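PDB 6JYZ: putative secreted endoglycosylceramidase from Rhodococcus hoagii, which acts as an endogalactosylceramidase, a family 5 glycoside hydrolase that probably cleaves the O-glycosidic bond joining sugar to ceramide in glycolipids. Local coordinates for residues 41-46 / 348-353; 184-187 / 192-195; 330-335 / 341-346. All blocks are in the same frame, centred on the assembly; numbering follows the deposited sequence.

Contact 1. Residues 41-46 / 348-353; sequences LLRGAN and DAMNTH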
loop_
_atom_site.group_PDB
_atom_site.type_symbol
_atom_site.label_atom_id
_atom_site.label_comp_id
_atom_site.label_asym_id
_atom_site.label_seq_id
_atom_site.Cartn_x
_atom_site.Cartn_y
_atom_site.Cartn_z
ATOM N N LEU A 41 6.491 13.628 0.941
ATOM C CA LEU A 41 6.538 12.481 0.065
ATOM C C LEU A 41 6.653 11.257 0.945
ATOM O O LEU A 41 7.637 11.076 1.683
ATOM C CB LEU A 41 7.756 12.586 -0.891
ATOM C CG LEU A 41 7.726 13.735 -1.913
ATOM C CD1 LEU A 41 8.973 13.678 -2.764
ATOM C CD2 LEU A 41 6.462 13.657 -2.803
ATOM N N LEU A 42 5.661 10.385 0.807
ATOM C CA LEU A 42 5.558 9.158 1.588
ATOM C C LEU A 42 6.004 8.019 0.701
ATOM O O LEU A 42 5.191 7.554 -0.156
ATOM C CB LEU A 42 4.127 8.946 2.092
ATOM C CG LEU A 42 3.625 9.982 3.104
ATOM C CD1 LEU A 42 2.138 9.734 3.334
ATOM C CD2 LEU A 42 4.441 9.877 4.402
ATOM N N ARG A 43 7.249 7.548 0.839
ATOM C CA ARG A 43 7.782 6.472 0.008
ATOM C C ARG A 43 8.233 5.348 0.889
ATOM O O ARG A 43 8.980 5.558 1.876
ATOM C CB ARG A 43 8.937 7.048 -0.809
ATOM C CG ARG A 43 8.272 7.986 -1.841
ATOM C CD ARG A 43 9.286 8.426 -2.855
ATOM N NE ARG A 43 8.662 9.338 -3.815
ATOM C CZ ARG A 43 9.443 9.930 -4.679
ATOM N NH1 ARG A 43 10.750 9.663 -4.685
ATOM N NH2 ARG A 43 8.924 10.829 -5.487
ATOM N N GLY A 44 7.848 4.126 0.547
ATOM C CA GLY A 44 8.205 3.005 1.415
ATOM C C GLY A 44 7.730 1.697 0.815
ATOM O O GLY A 44 7.745 1.530 -0.414
ATOM N N ALA A 45 7.285 0.789 1.691
ATOM C CA ALA A 45 6.980 -0.580 1.226
ATOM C C ALA A 45 5.719 -1.077 1.955
ATOM O O ALA A 45 5.350 -0.623 3.044
ATOM C CB ALA A 45 8.137 -1.533 1.539
ATOM N N ASN A 46 5.083 -2.045 1.294
ATOM C CA ASN A 46 4.058 -2.894 1.895
ATOM C C ASN A 46 4.705 -3.917 2.853
ATOM O O ASN A 46 5.711 -4.558 2.516
ATOM C CB ASN A 46 3.297 -3.651 0.807
ATOM C CG ASN A 46 2.327 -2.751 0.081
ATOM O OD1 ASN A 46 1.152 -2.677 0.494
ATOM N ND2 ASN A 46 2.754 -2.034 -0.948
ATOM N N ASP A 348 11.645 7.653 -11.383
ATOM C CA ASP A 348 11.721 8.926 -12.079
ATOM C C ASP A 348 10.370 9.567 -12.233
ATOM O O ASP A 348 10.227 10.770 -12.066
ATOM C CB ASP A 348 12.312 8.770 -13.490
ATOM C CG ASP A 348 13.790 8.382 -13.585
ATOM O OD1 ASP A 348 14.497 8.294 -12.562
ATOM O OD2 ASP A 348 14.205 8.040 -14.765
ATOM N N ALA A 349 9.341 8.744 -12.558
ATOM C CA ALA A 349 8.012 9.307 -12.743
ATOM C C ALA A 349 7.377 9.736 -11.394
ATOM O O ALA A 349 6.666 10.726 -11.343
ATOM C CB ALA A 349 7.155 8.248 -13.437
ATOM N N MET A 350 7.689 8.992 -10.292
ATOM C CA MET A 350 7.248 9.490 -8.983
ATOM C C MET A 350 7.786 10.890 -8.696
ATOM O O MET A 350 7.129 11.684 -8.058
ATOM C CB MET A 350 7.641 8.544 -7.842
ATOM C CG MET A 350 7.006 7.127 -8.005
ATOM S SD MET A 350 7.700 6.012 -6.625
ATOM C CE MET A 350 6.494 6.533 -5.889
ATOM N N ASN A 351 9.048 11.099 -9.120
ATOM C CA ASN A 351 9.623 12.431 -8.907
ATOM C C ASN A 351 9.027 13.482 -9.833
ATOM O O ASN A 351 8.621 14.540 -9.337
ATOM C CB ASN A 351 11.131 12.338 -9.132
ATOM C CG ASN A 351 11.868 11.596 -8.073
ATOM O OD1 ASN A 351 11.368 11.481 -6.942
ATOM N ND2 ASN A 351 13.096 11.153 -8.389
ATOM N N THR A 352 8.820 13.141 -11.121
ATOM C CA THR A 352 8.222 14.116 -12.026
ATOM C C THR A 352 6.857 14.584 -11.541
ATOM O O THR A 352 6.470 15.739 -11.669
ATOM C CB THR A 352 8.047 13.449 -13.405
ATOM O OG1 THR A 352 9.353 13.138 -13.900
ATOM C CG2 THR A 352 7.140 14.167 -14.398
ATOM N N HIS A 353 6.044 13.636 -10.991
ATOM C CA HIS A 353 4.703 13.941 -10.543
ATOM C C HIS A 353 4.609 14.283 -9.051
ATOM O O HIS A 353 3.562 14.620 -8.557
ATOM C CB HIS A 353 3.774 12.770 -10.897
ATOM C CG HIS A 353 3.667 12.574 -12.375
ATOM N ND1 HIS A 353 2.995 13.478 -13.195
ATOM C CD2 HIS A 353 4.139 11.578 -13.141
ATOM C CE1 HIS A 353 3.083 12.995 -14.449
ATOM N NE2 HIS A 353 3.776 11.878 -14.457
#

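Contact 2. Residues 184-187 / 192-195; sequences QAFY and GVQG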
loop_
_atom_site.group_PDB
_atom_site.type_symbol
_atom_site.label_atom_id
_atom_site.label_comp_id
_atom_site.label_asym_id
_atom_site.label_seq_id
_atom_site.Cartn_x
_atom_site.Cartn_y
_atom_site.Cartn_z
ATOM N N GLN A 184 -19.898 -9.915 -4.221
ATOM C CA GLN A 184 -21.185 -9.317 -4.510
ATOM C C GLN A 184 -22.072 -9.367 -3.255
ATOM O O GLN A 184 -22.818 -8.420 -2.984
ATOM C CB GLN A 184 -21.877 -9.967 -5.709
ATOM C CG GLN A 184 -23.081 -9.136 -6.176
ATOM C CD GLN A 184 -22.638 -7.738 -6.563
ATOM O OE1 GLN A 184 -21.585 -7.558 -7.213
ATOM N NE2 GLN A 184 -23.428 -6.725 -6.222
ATOM N N ALA A 185 -21.988 -10.475 -2.475
ATOM C CA ALA A 185 -22.745 -10.542 -1.210
ATOM C C ALA A 185 -22.332 -9.415 -0.295
ATOM O O ALA A 185 -23.180 -8.776 0.339
ATOM C CB ALA A 185 -22.459 -11.857 -0.563
ATOM N N PHE A 186 -21.027 -9.104 -0.248
ATOM C CA PHE A 186 -20.547 -7.969 0.533
ATOM C C PHE A 186 -21.109 -6.666 0.010
ATOM O O PHE A 186 -21.630 -5.827 0.803
ATOM C CB PHE A 186 -19.029 -7.960 0.489
ATOM C CG PHE A 186 -18.368 -6.731 1.021
ATOM C CD1 PHE A 186 -18.181 -6.557 2.400
ATOM C CD2 PHE A 186 -17.958 -5.758 0.142
ATOM C CE1 PHE A 186 -17.565 -5.406 2.872
ATOM C CE2 PHE A 186 -17.368 -4.584 0.607
ATOM C CZ PHE A 186 -17.156 -4.402 1.990
ATOM N N TYR A 187 -21.045 -6.386 -1.312
ATOM C CA TYR A 187 -21.549 -5.100 -1.785
ATOM C C TYR A 187 -23.056 -4.973 -1.539
ATOM O O TYR A 187 -23.524 -3.832 -1.305
ATOM C CB TYR A 187 -21.226 -4.922 -3.286
ATOM C CG TYR A 187 -19.757 -4.806 -3.554
ATOM C CD1 TYR A 187 -18.979 -3.823 -2.909
ATOM C CD2 TYR A 187 -19.108 -5.696 -4.421
ATOM C CE1 TYR A 187 -17.614 -3.743 -3.160
ATOM C CE2 TYR A 187 -17.761 -5.575 -4.737
ATOM C CZ TYR A 187 -17.013 -4.622 -4.039
ATOM O OH TYR A 187 -15.649 -4.527 -4.272
ATOM N N GLY A 192 -25.783 -8.463 6.504
ATOM C CA GLY A 192 -25.104 -7.343 7.164
ATOM C C GLY A 192 -23.588 -7.422 7.122
ATOM O O GLY A 192 -22.943 -6.683 7.881
ATOM N N VAL A 193 -22.969 -8.170 6.224
ATOM C CA VAL A 193 -21.511 -8.328 6.309
ATOM C C VAL A 193 -20.793 -7.014 6.001
ATOM O O VAL A 193 -19.738 -6.772 6.592
ATOM C CB VAL A 193 -20.942 -9.440 5.428
ATOM C CG1 VAL A 193 -21.468 -10.803 5.865
ATOM C CG2 VAL A 193 -21.212 -9.242 3.917
ATOM N N GLN A 194 -21.324 -6.166 5.126
ATOM C CA GLN A 194 -20.664 -4.904 4.897
ATOM C C GLN A 194 -20.803 -3.996 6.118
ATOM O O GLN A 194 -19.819 -3.304 6.479
ATOM C CB GLN A 194 -21.214 -4.228 3.641
ATOM C CG GLN A 194 -20.523 -2.912 3.324
ATOM C CD GLN A 194 -21.058 -2.179 2.127
ATOM O OE1 GLN A 194 -21.468 -2.859 1.068
ATOM N NE2 GLN A 194 -20.974 -0.892 2.160
ATOM N N GLY A 195 -21.955 -3.981 6.788
ATOM C CA GLY A 195 -22.101 -3.175 8.021
ATOM C C GLY A 195 -21.106 -3.661 9.075
ATOM O O GLY A 195 -20.580 -2.825 9.827
#

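Contact 3. Residues 330-335 / 341-346; sequences WGWFGD and GQVRRF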
loop_
_atom_site.group_PDB
_atom_site.type_symbol
_atom_site.label_atom_id
_atom_site.label_comp_id
_atom_site.label_asym_id
_atom_site.label_seq_id
_atom_site.Cartn_x
_atom_site.Cartn_y
_atom_site.Cartn_z
ATOM N N TRP A 330 3.116 -0.991 -6.163
ATOM C CA TRP A 330 3.795 -1.044 -7.462
ATOM C C TRP A 330 4.962 -1.966 -7.253
ATOM O O TRP A 330 5.396 -2.233 -6.123
ATOM C CB TRP A 330 4.228 0.354 -7.896
ATOM C CG TRP A 330 5.324 0.949 -7.064
ATOM C CD1 TRP A 330 5.183 1.673 -5.893
ATOM C CD2 TRP A 330 6.728 0.978 -7.413
ATOM N NE1 TRP A 330 6.416 2.127 -5.463
ATOM C CE2 TRP A 330 7.362 1.718 -6.378
ATOM C CE3 TRP A 330 7.472 0.430 -8.460
ATOM C CZ2 TRP A 330 8.725 2.006 -6.431
ATOM C CZ3 TRP A 330 8.816 0.753 -8.538
ATOM C CH2 TRP A 330 9.422 1.524 -7.533
ATOM N N GLY A 331 5.488 -2.526 -8.337
ATOM C CA GLY A 331 6.674 -3.373 -8.163
ATOM C C GLY A 331 6.902 -4.211 -9.401
ATOM O O GLY A 331 6.016 -4.363 -10.242
ATOM N N TRP A 332 8.143 -4.711 -9.484
ATOM C CA TRP A 332 8.555 -5.671 -10.519
ATOM C C TRP A 332 8.990 -6.939 -9.828
ATOM O O TRP A 332 9.513 -6.910 -8.711
ATOM C CB TRP A 332 9.677 -5.099 -11.423
ATOM C CG TRP A 332 9.057 -4.338 -12.565
ATOM C CD1 TRP A 332 8.867 -4.811 -13.842
ATOM C CD2 TRP A 332 8.497 -3.004 -12.566
ATOM N NE1 TRP A 332 8.224 -3.865 -14.601
ATOM C CE2 TRP A 332 7.977 -2.752 -13.841
ATOM C CE3 TRP A 332 8.372 -1.958 -11.625
ATOM C CZ2 TRP A 332 7.318 -1.579 -14.213
ATOM C CZ3 TRP A 332 7.765 -0.772 -11.989
ATOM C CH2 TRP A 332 7.235 -0.582 -13.256
ATOM N N PHE A 333 8.753 -8.074 -10.505
ATOM C CA PHE A 333 8.793 -9.382 -9.838
ATOM C C PHE A 333 9.754 -10.374 -10.503
ATOM O O PHE A 333 9.845 -11.505 -10.012
ATOM C CB PHE A 333 7.363 -9.963 -9.765
ATOM C CG PHE A 333 6.424 -8.980 -9.081
ATOM C CD1 PHE A 333 6.541 -8.771 -7.713
ATOM C CD2 PHE A 333 5.495 -8.247 -9.839
ATOM C CE1 PHE A 333 5.768 -7.782 -7.090
ATOM C CE2 PHE A 333 4.674 -7.316 -9.181
ATOM C CZ PHE A 333 4.816 -7.112 -7.819
ATOM N N GLY A 334 10.387 -9.948 -11.581
ATOM C CA GLY A 334 11.309 -10.844 -12.309
ATOM C C GLY A 334 12.757 -10.509 -11.964
ATOM O O GLY A 334 13.119 -10.091 -10.876
ATOM N N ASP A 335 13.599 -10.759 -12.976
ATOM C CA ASP A 335 15.044 -10.634 -12.803
ATOM C C ASP A 335 15.438 -9.156 -12.766
ATOM O O ASP A 335 15.188 -8.443 -13.740
ATOM C CB ASP A 335 15.738 -11.286 -14.009
ATOM C CG ASP A 335 17.249 -11.274 -13.981
ATOM O OD1 ASP A 335 17.876 -10.681 -13.055
ATOM O OD2 ASP A 335 17.769 -12.072 -14.806
ATOM N N GLY A 341 15.700 -1.284 -14.918
ATOM C CA GLY A 341 15.482 -0.072 -15.691
ATOM C C GLY A 341 14.025 0.406 -15.645
ATOM O O GLY A 341 13.734 1.591 -15.711
ATOM N N GLN A 342 13.102 -0.570 -15.548
ATOM C CA GLN A 342 11.701 -0.203 -15.390
ATOM C C GLN A 342 11.479 0.387 -13.992
ATOM O O GLN A 342 10.770 1.369 -13.887
ATOM C CB GLN A 342 10.849 -1.473 -15.393
ATOM C CG GLN A 342 11.148 -2.442 -16.504
ATOM C CD GLN A 342 10.476 -1.843 -17.652
ATOM O OE1 GLN A 342 10.951 -0.822 -18.140
ATOM N NE2 GLN A 342 9.400 -2.540 -18.120
ATOM N N VAL A 343 12.095 -0.190 -12.988
ATOM C CA VAL A 343 12.021 0.369 -11.637
ATOM C C VAL A 343 12.561 1.787 -11.620
ATOM O O VAL A 343 11.975 2.716 -11.030
ATOM C CB VAL A 343 12.683 -0.553 -10.605
ATOM C CG1 VAL A 343 12.596 0.070 -9.228
ATOM C CG2 VAL A 343 12.000 -1.923 -10.656
ATOM N N ARG A 344 13.699 2.026 -12.316
ATOM C CA ARG A 344 14.251 3.350 -12.414
ATOM C C ARG A 344 13.286 4.315 -13.072
ATOM O O ARG A 344 13.128 5.436 -12.587
ATOM C CB ARG A 344 15.590 3.222 -13.182
ATOM C CG ARG A 344 16.265 4.586 -13.372
ATOM C CD ARG A 344 17.573 4.359 -14.164
ATOM N NE ARG A 344 18.204 5.598 -14.561
ATOM C CZ ARG A 344 19.480 5.707 -14.958
ATOM N NH1 ARG A 344 20.273 4.640 -14.969
ATOM N NH2 ARG A 344 19.953 6.892 -15.325
ATOM N N ARG A 345 12.672 3.908 -14.176
ATOM C CA ARG A 345 11.685 4.743 -14.823
ATOM C C ARG A 345 10.515 5.087 -13.878
ATOM O O ARG A 345 9.982 6.181 -13.908
ATOM C CB ARG A 345 11.099 4.042 -16.083
ATOM C CG ARG A 345 12.097 4.058 -17.253
ATOM C CD ARG A 345 11.669 3.057 -18.319
ATOM N NE ARG A 345 10.373 3.363 -18.886
ATOM C CZ ARG A 345 9.606 2.488 -19.517
ATOM N NH1 ARG A 345 10.100 1.264 -19.738
ATOM N NH2 ARG A 345 8.431 2.830 -20.029
ATOM N N PHE A 346 10.107 4.075 -13.061
ATOM C CA PHE A 346 9.018 4.331 -12.122
ATOM C C PHE A 346 9.357 5.416 -11.089
ATOM O O PHE A 346 8.590 6.306 -10.868
ATOM C CB PHE A 346 8.638 2.990 -11.506
ATOM C CG PHE A 346 7.328 3.084 -10.759
ATOM C CD1 PHE A 346 7.233 3.631 -9.475
ATOM C CD2 PHE A 346 6.151 2.623 -11.363
ATOM C CE1 PHE A 346 6.026 3.734 -8.809
ATOM C CE2 PHE A 346 4.937 2.713 -10.676
ATOM C CZ PHE A 346 4.877 3.283 -9.422
#

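Contact 1. Residues 41-46 / 348-353
The guanidinium of Arg43 is packed on both faces and bonded at its edge. Met350 lies over one face through CB, which is 3.5 Å from Arg43 NH2. Leu41 CD1, two residues before the arginine in the chain, lies on the opposite face, nearer the rim. Asn351 OD1 sits at the end of the group, almost exactly in its plane. Both terminal nitrogens bond to this one oxygen: Arg43 NH1 at 3.0 Å and Arg43 NH2 at 2.9 Å from Asn351 OD1. Both hydrogen bonds are bent, with N-H...O angles of 143° and 146°, because the two donors converge on a single acceptor. Both donors reach OD1 from the same face of the amide, tilted out of its plane. Arg43 is extended from CG to NE, and this carries its charged end from strand 38-47 to helix 336-353. Met350 runs past it in the opposite direction, with CE 4.1 Å from Arg43 NE. Arg43 NH2 also bonds to Ile355 O, just beyond the helix. The link thus joins the first strand of the barrel to the end of a surrounding helix. The two hydrogen bonds to OD1 are likely to restrict turning of the Asn351 amide. The acceptors, Asn351 OD1 and Ile355 O, are neutral oxygens, so the positive charge of the buried arginine is probably eased by carbonyl dipoles and would polarise the Asn351 carbonyl.

Contact 2. Residues 184-187 / 192-195
Phe186 and Gln194 bring most of the buried surface to this contact, and Val193 adds a smaller share. Gln194 lays its aliphatic part over one face of the Phe186 ring. Its CG forms a CH-pi contact, 4.2 Å from the centroid of that ring and 27° off the normal. The backbone also comes close, with Gln194 CA 3.7 Å from Phe186 CE1. The two side chains cross at about a right angle. In Gln194, CG is anti to the backbone N (chi1 -178°), and the chain beyond it is extended. This sends the amide past the ring toward the last turn of helix 177-187, where the carbonyl oxygens of Phe186 and Tyr187 lie. The amide is probably turned over in the model, so the identity of the atom facing those oxygens is doubtful.

Val193 packs against the backbone of the first helix. Its CG2 is 3.7 Å from Phe186 CA and 4.1 Å from Ala185 O, and it meets the ring obliquely. Two consecutive helices, 177-187 and 193-206, meet here across a short link, on the outside of the barrel expected for this family. Gly192 holds the N-cap position of the second helix, with a positive phi of 69° that suits glycine. Asp189 OD1, in the link, accepts a bond from Gly195 N.

Phe186 is also held from beyond the two segments. Its ring meets Phe240 of helix 230-251 edge-to-face, and Gln194 touches both Phe240 and Arg243 of that helix. The CB of Tyr187 points away from residues 192-195, and its OH bonds to Asn224 O.

Contact 3. Residues 330-335 / 341-346
Ring stacking comes first: Trp330 and Phe346 form an offset stack. The six-membered ring of Trp330 and the Phe346 ring have centroids 3.8 Å apart, and their planes are only 8° from parallel. Trp332 joins them to make an aromatic cluster, but its ring is oblique to Phe346, with planes 71° apart. Phe346 CD2 meets the edge of Trp332 at CZ3, 3.8 Å away.

One CH-pi contact adds to this. Gln342 CB lies over the five-membered ring of Trp332, 3.8 Å from its centroid. The indole NE1 of Trp332 is bonded elsewhere, to Gln296 O.

Aliphatic packing comes from Val343, which touches both indoles. It has CG1 anti to its backbone N (chi1 179°), which splits its methyls between them. CG1 touches the edge of Trp330 at CH2, 3.9 Å away, while CG2 is 3.8 Å from Trp332 CE3. With an alanine at Trp330, Phe346 would probably lose its stacking partner and become freer to turn, and a gap would open beside Val343 CG1.

The contact folds the loop after strand 326-330 back onto helix 336-353, the helix that loop leads into. Phe346 meets Phe311 of helix 307-321 edge-to-face. Trp330 also pairs edge-to-face with Trp359 of strand 356-359 and touches Leu405 of helix 399-405.

In the fold
Contacts 1 and 3 are neighbours, with centres about 13 Å apart. Both use helix 336-353, and they touch where Met350 SD packs on Trp330 CZ2, 4.1 Å away. Contact 2 lies on the other side of the chain's centre, about 34 Å from contact 1 and 36 Å from contact 3, centre to centre. Along the chain, contact 1 spans the other two: contact 2 closes first, then contact 3. Contact 1 ties strand 38-47 to helix 336-353, which precedes strand 356-359, the strand that pairs with 38-47; this is consistent with closure of a family 5 barrel. Contacts 2 and 3 are local: contact 2 packs two consecutive helices, and contact 3 packs a loop on the helix it leads into.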